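Local coordinates for protein dihydroneopterin aldolase (Burkholderia thailandensis, PDB 3V9O) that belongs to the dihydroneopterin aldolase family, forms a four-chain assembly of mixed helix-and-sheet subunits, and holds guanine in a pocket, at residues 79-84 and 102-107; 89-92 and 96-99. All coordinates share one frame; numbering follows the deposited sequence.

Interaction 1. Residues 79-84 and 102-107; sequences KQSVAQ and AASLLA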
ATOM      1  N   LYS A  79      -1.282  21.557  -2.829  1.00 14.68           N
ATOM      2  CA  LYS A  79      -1.148  22.288  -1.584  1.00 16.37           C
ATOM      3  C   LYS A  79      -1.996  23.563  -1.641  1.00 18.09           C
ATOM      4  O   LYS A  79      -2.635  23.901  -0.631  1.00 18.28           O
ATOM      5  CB  LYS A  79       0.347  22.571  -1.300  1.00 21.08           C
ATOM      6  CG  LYS A  79       0.614  23.189   0.068  1.00 27.89           C
ATOM      7  CD  LYS A  79       2.088  23.399   0.438  1.00 25.09           C
ATOM      8  CE  LYS A  79       2.116  24.401   1.650  1.00 30.93           C
ATOM      9  NZ  LYS A  79       3.403  24.723   2.202  1.00 37.32           N
ATOM     10  N   GLN A  80      -2.066  24.235  -2.779  1.00 17.61           N
ATOM     11  CA  GLN A  80      -2.889  25.457  -2.898  1.00 19.00           C
ATOM     12  C   GLN A  80      -4.351  25.177  -2.613  1.00 18.72           C
ATOM     13  O   GLN A  80      -5.024  25.996  -1.948  1.00 19.91           O
ATOM     14  CB  GLN A  80      -2.730  26.006  -4.315  1.00 21.71           C
ATOM     15  CG  GLN A  80      -1.413  26.756  -4.500  1.00 31.61           C
ATOM     16  CD  GLN A  80      -1.031  27.015  -5.961  1.00 37.39           C
ATOM     17  OE1 GLN A  80      -1.747  26.635  -6.905  1.00 39.88           O
ATOM     18  NE2 GLN A  80       0.136  27.634  -6.150  1.00 40.07           N
ATOM     19  N   SER A  81      -4.870  24.101  -3.165  1.00 17.43           N
ATOM     20  CA  SER A  81      -6.261  23.770  -2.937  0.63 18.04           C
ATOM     21  C   SER A  81      -6.534  23.419  -1.486  1.00 18.30           C
ATOM     22  O   SER A  81      -7.580  23.848  -0.940  1.00 18.27           O
ATOM     23  CB  SER A  81      -6.733  22.690  -3.887  0.63 16.84           C
ATOM     24  OG  SER A  81      -6.455  23.134  -5.198  0.63 27.58           O
ATOM     25  N   VAL A  82      -5.640  22.672  -0.845  1.00 15.58           N
ATOM     26  CA  VAL A  82      -5.836  22.395   0.587  1.00 16.02           C
ATOM     27  C   VAL A  82      -5.830  23.714   1.332  1.00 16.80           C
ATOM     28  O   VAL A  82      -6.732  23.968   2.156  1.00 17.83           O
ATOM     29  CB  VAL A  82      -4.712  21.504   1.099  1.00 16.97           C
ATOM     30  CG1 VAL A  82      -4.835  21.380   2.637  1.00 18.49           C
ATOM     31  CG2 VAL A  82      -4.855  20.129   0.449  1.00 17.30           C
ATOM     32  N   ALA A  83      -4.888  24.608   1.078  1.00 16.88           N
ATOM     33  CA  ALA A  83      -4.851  25.875   1.804  1.00 18.52           C
ATOM     34  C   ALA A  83      -6.120  26.670   1.625  1.00 20.42           C
ATOM     35  O   ALA A  83      -6.647  27.263   2.616  1.00 22.28           O
ATOM     36  CB  ALA A  83      -3.667  26.746   1.350  1.00 19.31           C
ATOM     37  N   GLN A  84      -6.660  26.711   0.412  1.00 17.49           N
ATOM     38  CA  GLN A  84      -7.864  27.478   0.166  1.00 20.31           C
ATOM     39  C   GLN A  84      -9.032  26.899   0.977  1.00 19.35           C
ATOM     40  O   GLN A  84      -9.813  27.638   1.557  1.00 21.67           O
ATOM     41  CB  GLN A  84      -8.187  27.464  -1.319  1.00 23.99           C
ATOM     42  CG  GLN A  84      -7.259  28.359  -2.118  1.00 34.53           C
ATOM     43  CD  GLN A  84      -7.260  28.077  -3.623  1.00 45.12           C
ATOM     44  OE1 GLN A  84      -7.925  27.146  -4.122  1.00 44.44           O
ATOM     45  NE2 GLN A  84      -6.495  28.888  -4.359  1.00 50.38           N
ATOM     46  N   ALA A 102     -11.440  17.547  -2.615  1.00 14.16           N
ATOM     47  CA  ALA A 102     -11.639  16.768  -3.836  1.00 14.30           C
ATOM     48  C   ALA A 102     -12.400  17.556  -4.899  1.00 14.66           C
ATOM     49  O   ALA A 102     -12.009  17.511  -6.091  1.00 16.19           O
ATOM     50  CB  ALA A 102     -12.367  15.449  -3.537  1.00 14.19           C
ATOM     51  N   ALA A 103     -13.455  18.271  -4.529  1.00 14.85           N
ATOM     52  CA  ALA A 103     -14.224  19.037  -5.522  1.00 16.45           C
ATOM     53  C   ALA A 103     -13.365  20.139  -6.146  1.00 17.26           C
ATOM     54  O   ALA A 103     -13.429  20.362  -7.388  1.00 17.71           O
ATOM     55  CB  ALA A 103     -15.479  19.620  -4.899  1.00 18.33           C
ATOM     56  N   SER A 104     -12.585  20.834  -5.323  1.00 15.91           N
ATOM     57  CA  SER A 104     -11.694  21.859  -5.843  1.00 14.98           C
ATOM     58  C   SER A 104     -10.728  21.300  -6.871  1.00 15.50           C
ATOM     59  O   SER A 104     -10.530  21.903  -7.934  1.00 17.53           O
ATOM     60  CB  SER A 104     -10.946  22.481  -4.642  1.00 16.65           C
ATOM     61  OG  SER A 104      -9.997  23.423  -5.096  1.00 20.35           O
ATOM     62  N   LEU A 105     -10.104  20.165  -6.563  1.00 14.13           N
ATOM     63  CA  LEU A 105      -9.073  19.631  -7.451  1.00 14.09           C
ATOM     64  C   LEU A 105      -9.660  18.999  -8.733  1.00 14.16           C
ATOM     65  O   LEU A 105      -8.979  18.999  -9.771  1.00 16.05           O
ATOM     66  CB  LEU A 105      -8.240  18.577  -6.676  1.00 14.21           C
ATOM     67  CG  LEU A 105      -7.254  19.295  -5.737  1.00 16.42           C
ATOM     68  CD1 LEU A 105      -6.691  18.227  -4.813  1.00 17.27           C
ATOM     69  CD2 LEU A 105      -6.132  20.038  -6.451  1.00 17.56           C
ATOM     70  N   LEU A 106     -10.892  18.491  -8.674  1.00 14.40           N
ATOM     71  CA  LEU A 106     -11.563  17.991  -9.873  1.00 16.27           C
ATOM     72  C   LEU A 106     -11.912  19.116 -10.804  1.00 17.11           C
ATOM     73  O   LEU A 106     -12.167  18.855 -11.981  1.00 18.75           O
ATOM     74  CB  LEU A 106     -12.849  17.279  -9.508  1.00 18.00           C
ATOM     75  CG  LEU A 106     -12.581  15.897  -8.967  1.00 20.01           C
ATOM     76  CD1 LEU A 106     -13.881  15.436  -8.234  1.00 27.31           C
ATOM     77  CD2 LEU A 106     -12.135  14.896 -10.048  1.00 22.06           C
ATOM     78  N   ALA A 107     -11.943  20.375 -10.350  1.00 16.99           N
ATOM     79  CA  ALA A 107     -12.466  21.468 -11.181  1.00 16.62           C
ATOM     80  C   ALA A 107     -11.407  22.029 -12.127  1.00 20.33           C
ATOM     81  O   ALA A 107     -11.193  23.238 -12.217  1.00 24.02           O
ATOM     82  CB  ALA A 107     -13.064  22.586 -10.277  1.00 20.38           C
TER
HETATM   83  O   HOH W   1      -8.031  23.397  -7.181  1.00 25.02           O
HETATM   84  O   HOH W   2     -10.215  25.888  -3.665  1.00 47.93           O
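The two helices that lie on one face of the four-stranded antiparallel sheet, the layout of the tunnelling (T-) fold, meet here through Ser-81 and Ser-104. The axes of these short segments run largely antiparallel, at 136°, and come within 9.5 Å of each other. Small side chains face one another at the crossing: Ser-81 and Ser-104 both point into the gap, with their CA atoms 6.5 Å apart. Even so, the hydroxyls do not bond directly. Ser-81 OG, in the one of two deposited conformers described here, stands 3.6 Å from Ser-104 OG and makes no direct hydrogen bond to the facing segment; its partner within its own helix is the carbonyl of Leu-77, one turn back. Ser-104 OG swings away from its own backbone N (chi1 176°), which sends it across toward the CB of Ser-81 and into the reach of two waters.

One of these waters lies 2.9 Å from Ser-104 OG and also makes a weak bond to Ser-104 O; its link to Ser-81 OG is doubtful, being very short and tied to a split side chain. The second water bridges more clearly, donating to Gln-84 OE1 at 2.7 Å and lying 2.9 Å from Ser-104 OG. On the sheet side of the serines, Leu-105 reaches over with its CD2 methyl, 3.7 Å from Ser-81 CB. The Leu-105 side chain also packs onto Val-53 and Leu-55 of strand 47-58 and Val-114 of strand 113-120, while Val-82 sits on Ile-51.

The chemistry therefore changes across the interface: the Leu-105 CD2 methyl packs against Ser-81 CB on the side next to the sheet, while farther out water joins Ser-104 to Gln-84, with no direct hydrogen bond between residues 79-84 and 102-107.

Interaction 2. Residues 89-92 and 96-99; sequences GHIH and TLCD. With SO4 (sulfate ion), chain H.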
ATOM      1  N   GLY A  89     -12.459  28.257   6.964  1.00 37.17           N
ATOM      2  CA  GLY A  89     -12.879  28.224   8.349  1.00 38.33           C
ATOM      3  C   GLY A  89     -14.211  27.506   8.531  1.00 46.51           C
ATOM      4  O   GLY A  89     -14.846  27.052   7.568  1.00 49.59           O
ATOM      5  N   HIS A  90     -14.621  27.372   9.783  1.00 46.21           N
ATOM      6  CA  HIS A  90     -15.937  26.813  10.104  1.00 54.92           C
ATOM      7  C   HIS A  90     -16.195  25.370   9.690  1.00 56.95           C
ATOM      8  O   HIS A  90     -17.342  24.987   9.424  1.00 55.43           O
ATOM      9  CB  HIS A  90     -17.052  27.729   9.554  1.00 64.66           C
ATOM     10  CG  HIS A  90     -16.872  29.177   9.905  1.00 68.52           C
ATOM     11  ND1 HIS A  90     -16.464  30.124   8.987  1.00 67.77           N
ATOM     12  CD2 HIS A  90     -17.022  29.834  11.080  1.00 68.36           C
ATOM     13  CE1 HIS A  90     -16.381  31.303   9.578  1.00 65.50           C
ATOM     14  NE2 HIS A  90     -16.713  31.156  10.849  1.00 67.80           N
ATOM     15  N   ILE A  91     -15.142  24.555   9.656  1.00 39.30           N
ATOM     16  CA  ILE A  91     -15.243  23.128   9.330  1.00 35.12           C
ATOM     17  C   ILE A  91     -15.398  22.311  10.634  1.00 33.69           C
ATOM     18  O   ILE A  91     -14.550  22.381  11.542  1.00 38.19           O
ATOM     19  CB  ILE A  91     -13.992  22.767   8.501  1.00 33.63           C
ATOM     20  CG1 ILE A  91     -14.017  23.601   7.206  1.00 38.23           C
ATOM     21  CG2 ILE A  91     -13.902  21.272   8.172  1.00 28.86           C
ATOM     22  CD1 ILE A  91     -12.622  23.875   6.575  1.00 41.71           C
ATOM     23  N   HIS A  92     -16.488  21.541  10.732  1.00 31.78           N
ATOM     24  CA  HIS A  92     -16.737  20.573  11.806  1.00 29.20           C
ATOM     25  C   HIS A  92     -16.373  19.089  11.512  1.00 23.28           C
ATOM     26  O   HIS A  92     -15.723  18.418  12.326  1.00 27.02           O
ATOM     27  CB  HIS A  92     -18.187  20.653  12.211  1.00 33.47           C
ATOM     28  CG  HIS A  92     -18.574  22.023  12.661  1.00 41.56           C
ATOM     29  ND1 HIS A  92     -18.601  22.381  13.990  1.00 42.38           N
ATOM     30  CD2 HIS A  92     -18.855  23.145  11.956  1.00 44.92           C
ATOM     31  CE1 HIS A  92     -18.952  23.655  14.086  1.00 48.39           C
ATOM     32  NE2 HIS A  92     -19.109  24.142  12.867  1.00 47.59           N
ATOM     33  N   THR A  96     -16.494  17.149   5.429  1.00 16.92           N
ATOM     34  CA  THR A  96     -16.648  18.494   4.830  1.00 15.91           C
ATOM     35  C   THR A  96     -15.334  18.961   4.207  1.00 16.98           C
ATOM     36  O   THR A  96     -15.314  19.421   3.065  1.00 18.97           O
ATOM     37  CB  THR A  96     -17.138  19.437   5.861  1.00 17.24           C
ATOM     38  OG1 THR A  96     -18.441  18.997   6.290  1.00 20.09           O
ATOM     39  CG2 THR A  96     -17.256  20.847   5.324  1.00 19.88           C
ATOM     40  N   LEU A  97     -14.220  18.769   4.891  1.00 14.85           N
ATOM     41  CA  LEU A  97     -12.929  19.193   4.371  1.00 15.42           C
ATOM     42  C   LEU A  97     -12.500  18.298   3.240  1.00 15.13           C
ATOM     43  O   LEU A  97     -12.050  18.817   2.195  1.00 15.92           O
ATOM     44  CB  LEU A  97     -11.919  19.131   5.529  1.00 16.35           C
ATOM     45  CG  LEU A  97     -10.482  19.494   5.114  1.00 17.03           C
ATOM     46  CD1 LEU A  97     -10.360  20.889   4.601  1.00 20.19           C
ATOM     47  CD2 LEU A  97      -9.486  19.268   6.324  1.00 18.54           C
ATOM     48  N   CYS A  98     -12.595  16.989   3.404  1.00 13.94           N
ATOM     49  CA  CYS A  98     -12.145  16.077   2.390  1.00 13.75           C
ATOM     50  C   CYS A  98     -12.897  16.268   1.074  1.00 14.82           C
ATOM     51  O   CYS A  98     -12.259  16.302   0.011  1.00 14.22           O
ATOM     52  CB  CYS A  98     -12.333  14.654   2.939  1.00 14.71           C
ATOM     53  SG  CYS A  98     -11.552  13.370   1.934  1.00 17.19           S
ATOM     54  N   ASP A  99     -14.199  16.354   1.163  1.00 15.23           N
ATOM     55  CA  ASP A  99     -15.026  16.512  -0.026  1.00 15.39           C
ATOM     56  C   ASP A  99     -14.721  17.857  -0.700  1.00 17.06           C
ATOM     57  O   ASP A  99     -14.720  17.924  -1.964  1.00 17.25           O
ATOM     58  CB  ASP A  99     -16.500  16.492   0.351  1.00 15.82           C
ATOM     59  CG  ASP A  99     -17.018  15.108   0.815  1.00 17.04           C
ATOM     60  OD1 ASP A  99     -16.284  14.089   0.753  1.00 19.78           O
ATOM     61  OD2 ASP A  99     -18.186  15.097   1.256  1.00 19.79           O
TER
HETATM   62  S   SO4 H 146     -12.253  29.391  12.423  1.00 75.87           S
HETATM   63  O1  SO4 H 146     -12.763  30.160  13.563  1.00 79.51           O
HETATM   64  O2  SO4 H 146     -12.348  30.195  11.203  1.00 77.45           O
HETATM   65  O3  SO4 H 146     -10.850  29.058  12.685  1.00 73.65           O
HETATM   66  O4  SO4 H 146     -13.044  28.169  12.233  1.00 75.04           O
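Thr-96, in the first turn of helix 94-106, meets Ile-91 of the preceding loop with its CB, 4.4 Å from the Ile-91 CG2 methyl. This is a loose touch, and the threonine hydroxyl is engaged elsewhere: OG1 bonds to Asp-67 of the third subunit, a residue that also accepts from the backbone N of His-92. Leu-97 comes next and makes the tighter approach, its CB 3.9 Å from the same Ile-91 CG2. That methyl is placed opposite the isoleucine backbone N by the first torsion (chi1 -62° for CG1), which turns it onto the helix backbone, where it also lies 4.1 Å from Leu-97 N. The two side chains cross at about a right angle. Both also rest on Met-34 of strand 22-34, and Leu-97 reaches back to Cys-85 and Val-86 of helix 76-87. Cys-98 is turned to the sheet, and Asp-99 forms a salt bridge to Arg-23 of the third subunit.

At the far end of the loop, Gly-89 leaves helix 76-87 with positive phi (68°), and a sulfate ion, probably from the crystallisation liquor, settles beside it. His-90 N donates to sulfate O4 at 3.0 Å in a nearly straight bond (171°). Sulfate O2 lies over one face of the poorly ordered His-90 ring, and Asn-35 ND2 supplies another hydrogen bond to the ion.

With no hydrogen bond between the two segments, the contact between them is apolar, centred on Ile-91 CG2, while polar groups at its flanks turn outward to a neighbouring subunit and to the anion.

How the interactions relate
From the N terminus, the chain runs through strands 22-34 and 47-58 before entering helix 76-87, where residues 79-84 supply one half of interaction 1. It then leaves that helix into loop 89-92, turns into helix 94-106 and closes the small loop of interaction 2 at residues 96-99. Farther along the same helix, residues 102-107 close the wider loop of interaction 1, so interaction 2 falls entirely within it. Their centres lie about 12 Å apart. Interaction 1 pairs the helices over the sheet; interaction 2 ties their connecting loop to the start of the second helix, before strand 113-120 resumes the sheet.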